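Local atomic coordinates of nisin biosynthesis protein NisC (Lactococcus lactis subsp. lactis, PDB entry 2G0D), a protein that catalyses formation of the thioether rings of the lantibiotic nisin, acting as a zinc-containing cyclase. Residues Ala45-Asn49 / Tyr388-Thr393. Sequence-based numbering, arbitrary orientation.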
loop_
_atom_site.group_PDB
_atom_site.type_symbol
_atom_site.label_atom_id
_atom_site.label_comp_id
_atom_site.label_asym_id
_atom_site.label_seq_id
_atom_site.Cartn_x
_atom_site.Cartn_y
_atom_site.Cartn_z
ATOM N N ALA A 45 -13.191 11.823 6.361
ATOM C CA ALA A 45 -13.420 12.528 5.107
ATOM C C ALA A 45 -14.320 11.731 4.204
ATOM O O ALA A 45 -15.121 12.286 3.476
ATOM C CB ALA A 45 -12.103 12.841 4.420
ATOM N N GLU A 46 -14.180 10.415 4.268
ATOM C CA GLU A 46 -15.030 9.495 3.534
ATOM C C GLU A 46 -16.465 9.398 4.046
ATOM O O GLU A 46 -17.269 8.639 3.504
ATOM C CB GLU A 46 -14.419 8.104 3.560
ATOM C CG GLU A 46 -13.284 7.927 2.601
ATOM C CD GLU A 46 -13.643 8.185 1.141
ATOM O OE1 GLU A 46 -14.843 8.394 0.831
ATOM O OE2 GLU A 46 -12.697 8.183 0.310
ATOM N N LEU A 47 -16.783 10.146 5.089
ATOM C CA LEU A 47 -18.099 10.071 5.705
ATOM C C LEU A 47 -18.917 11.313 5.381
ATOM O O LEU A 47 -19.917 11.580 6.040
ATOM C CB LEU A 47 -17.962 9.898 7.213
ATOM C CG LEU A 47 -17.260 8.638 7.722
ATOM C CD1 LEU A 47 -17.280 8.656 9.250
ATOM C CD2 LEU A 47 -17.961 7.394 7.200
ATOM N N LYS A 48 -18.497 12.037 4.340
ATOM C CA LYS A 48 -19.084 13.318 3.950
ATOM C C LYS A 48 -20.588 13.261 3.640
ATOM O O LYS A 48 -21.324 14.205 3.958
ATOM C CB LYS A 48 -18.311 13.952 2.780
ATOM C CG LYS A 48 -18.898 15.280 2.324
ATOM C CD LYS A 48 -17.959 16.069 1.416
ATOM C CE LYS A 48 -18.638 17.403 1.039
ATOM N NZ LYS A 48 -17.791 18.339 0.226
ATOM N N ASN A 49 -21.044 12.165 3.027
ATOM C CA ASN A 49 -22.479 11.999 2.815
ATOM C C ASN A 49 -23.268 11.920 4.124
ATOM O O ASN A 49 -24.457 12.226 4.118
ATOM C CB ASN A 49 -22.804 10.789 1.915
ATOM C CG ASN A 49 -22.355 9.477 2.515
ATOM O OD1 ASN A 49 -21.170 9.296 2.796
ATOM N ND2 ASN A 49 -23.296 8.551 2.717
ATOM N N TYR A 388 -21.496 3.416 0.812
ATOM C CA TYR A 388 -21.544 4.560 -0.110
ATOM C C TYR A 388 -20.252 4.537 -0.938
ATOM O O TYR A 388 -19.191 4.903 -0.435
ATOM C CB TYR A 388 -21.703 5.899 0.646
ATOM C CG TYR A 388 -22.069 7.042 -0.290
ATOM C CD1 TYR A 388 -23.355 7.135 -0.836
ATOM C CD2 TYR A 388 -21.130 7.992 -0.658
ATOM C CE1 TYR A 388 -23.696 8.135 -1.710
ATOM C CE2 TYR A 388 -21.469 9.019 -1.553
ATOM C CZ TYR A 388 -22.748 9.087 -2.061
ATOM O OH TYR A 388 -23.097 10.099 -2.929
ATOM N N SER A 389 -20.339 4.054 -2.180
ATOM C CA SER A 389 -19.135 3.702 -2.947
ATOM C C SER A 389 -18.376 4.867 -3.569
ATOM O O SER A 389 -17.258 4.666 -4.009
ATOM C CB SER A 389 -19.441 2.626 -4.014
ATOM O OG SER A 389 -20.328 3.136 -4.992
ATOM N N ILE A 390 -18.973 6.068 -3.632
ATOM C CA ILE A 390 -18.198 7.228 -4.049
ATOM C C ILE A 390 -17.084 7.483 -3.014
ATOM O O ILE A 390 -17.355 7.608 -1.809
ATOM C CB ILE A 390 -19.066 8.490 -4.285
ATOM C CG1 ILE A 390 -19.919 8.319 -5.550
ATOM C CG2 ILE A 390 -18.192 9.754 -4.451
ATOM C CD1 ILE A 390 -20.840 9.456 -5.815
ATOM N N ASN A 391 -15.838 7.495 -3.497
ATOM C CA ASN A 391 -14.676 7.831 -2.667
ATOM C C ASN A 391 -14.426 9.300 -2.731
ATOM O O ASN A 391 -14.112 9.837 -3.803
ATOM C CB ASN A 391 -13.402 7.075 -3.101
ATOM C CG ASN A 391 -13.399 5.636 -2.648
ATOM O OD1 ASN A 391 -12.409 5.167 -2.102
ATOM N ND2 ASN A 391 -14.528 4.938 -2.824
ATOM N N PHE A 392 -14.580 9.948 -1.583
ATOM C CA PHE A 392 -14.271 11.354 -1.445
ATOM C C PHE A 392 -12.743 11.601 -1.379
ATOM O O PHE A 392 -12.290 12.706 -1.671
ATOM C CB PHE A 392 -14.956 11.903 -0.191
ATOM C CG PHE A 392 -16.460 11.808 -0.232
ATOM C CD1 PHE A 392 -17.207 12.689 -1.022
ATOM C CD2 PHE A 392 -17.134 10.829 0.507
ATOM C CE1 PHE A 392 -18.606 12.596 -1.071
ATOM C CE2 PHE A 392 -18.523 10.726 0.474
ATOM C CZ PHE A 392 -19.267 11.610 -0.320
ATOM N N THR A 393 -11.968 10.562 -1.028
ATOM C CA THR A 393 -10.533 10.714 -0.779
ATOM C C THR A 393 -9.746 9.784 -1.674
ATOM O O THR A 393 -10.329 8.932 -2.346
ATOM C CB THR A 393 -10.152 10.332 0.689
ATOM O OG1 THR A 393 -10.298 8.917 0.878
ATOM C CG2 THR A 393 -11.027 11.068 1.723
#
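Glu46 reaches from the turn after helix 37-45 to take the backbone N-H groups of Phe392 and Thr393 and the Thr393 hydroxyl. Its CB meets nothing across the contact; the touching starts at CG. CG, placed beside the backbone N (chi1 -78°), passes 3.6 Å from Thr393 OG1, and a bend at chi2 (-59°) brings CD 3.4 Å from Phe392 N. OE1 takes the Phe392 N-H at 2.9 Å on its syn side, somewhat out of the carboxylate plane, and also meets Lys385 in a salt bridge. OE2 accepts two bonds from the same face of the carboxylate: Thr393 OG1, 2.6 Å away on the anti side, and Thr393 N, 2.8 Å away and well above the plane. With both oxygens held, the carboxylate's rotation is fixed; Lys385 probably helps to keep it ionised. Next to it, Ala45 CB presses tightly on Thr393 CG2, 3.4 Å away. Farther along the turn, Lys48 CB sits over the centre of one face of the Phe392 ring, a CH-pi contact at 3.8 Å from the centroid, while its extended chain runs off to the exposed surface. Asn49 OD1 comes to the edge of this ring, and the Asn49 amide lies nearly flat (16°) over one face of Tyr388, Asn49 ND2 3.6 Å from Tyr388 CG. The contact ties the loop between helices 37-45 and 53-74 to the one following helix 376-387, joining early and late parts of the LanC alpha-toroid; Leu381 of helix 376-387 touches Glu46, and Ile60 of helix 53-74 packs on Ala45.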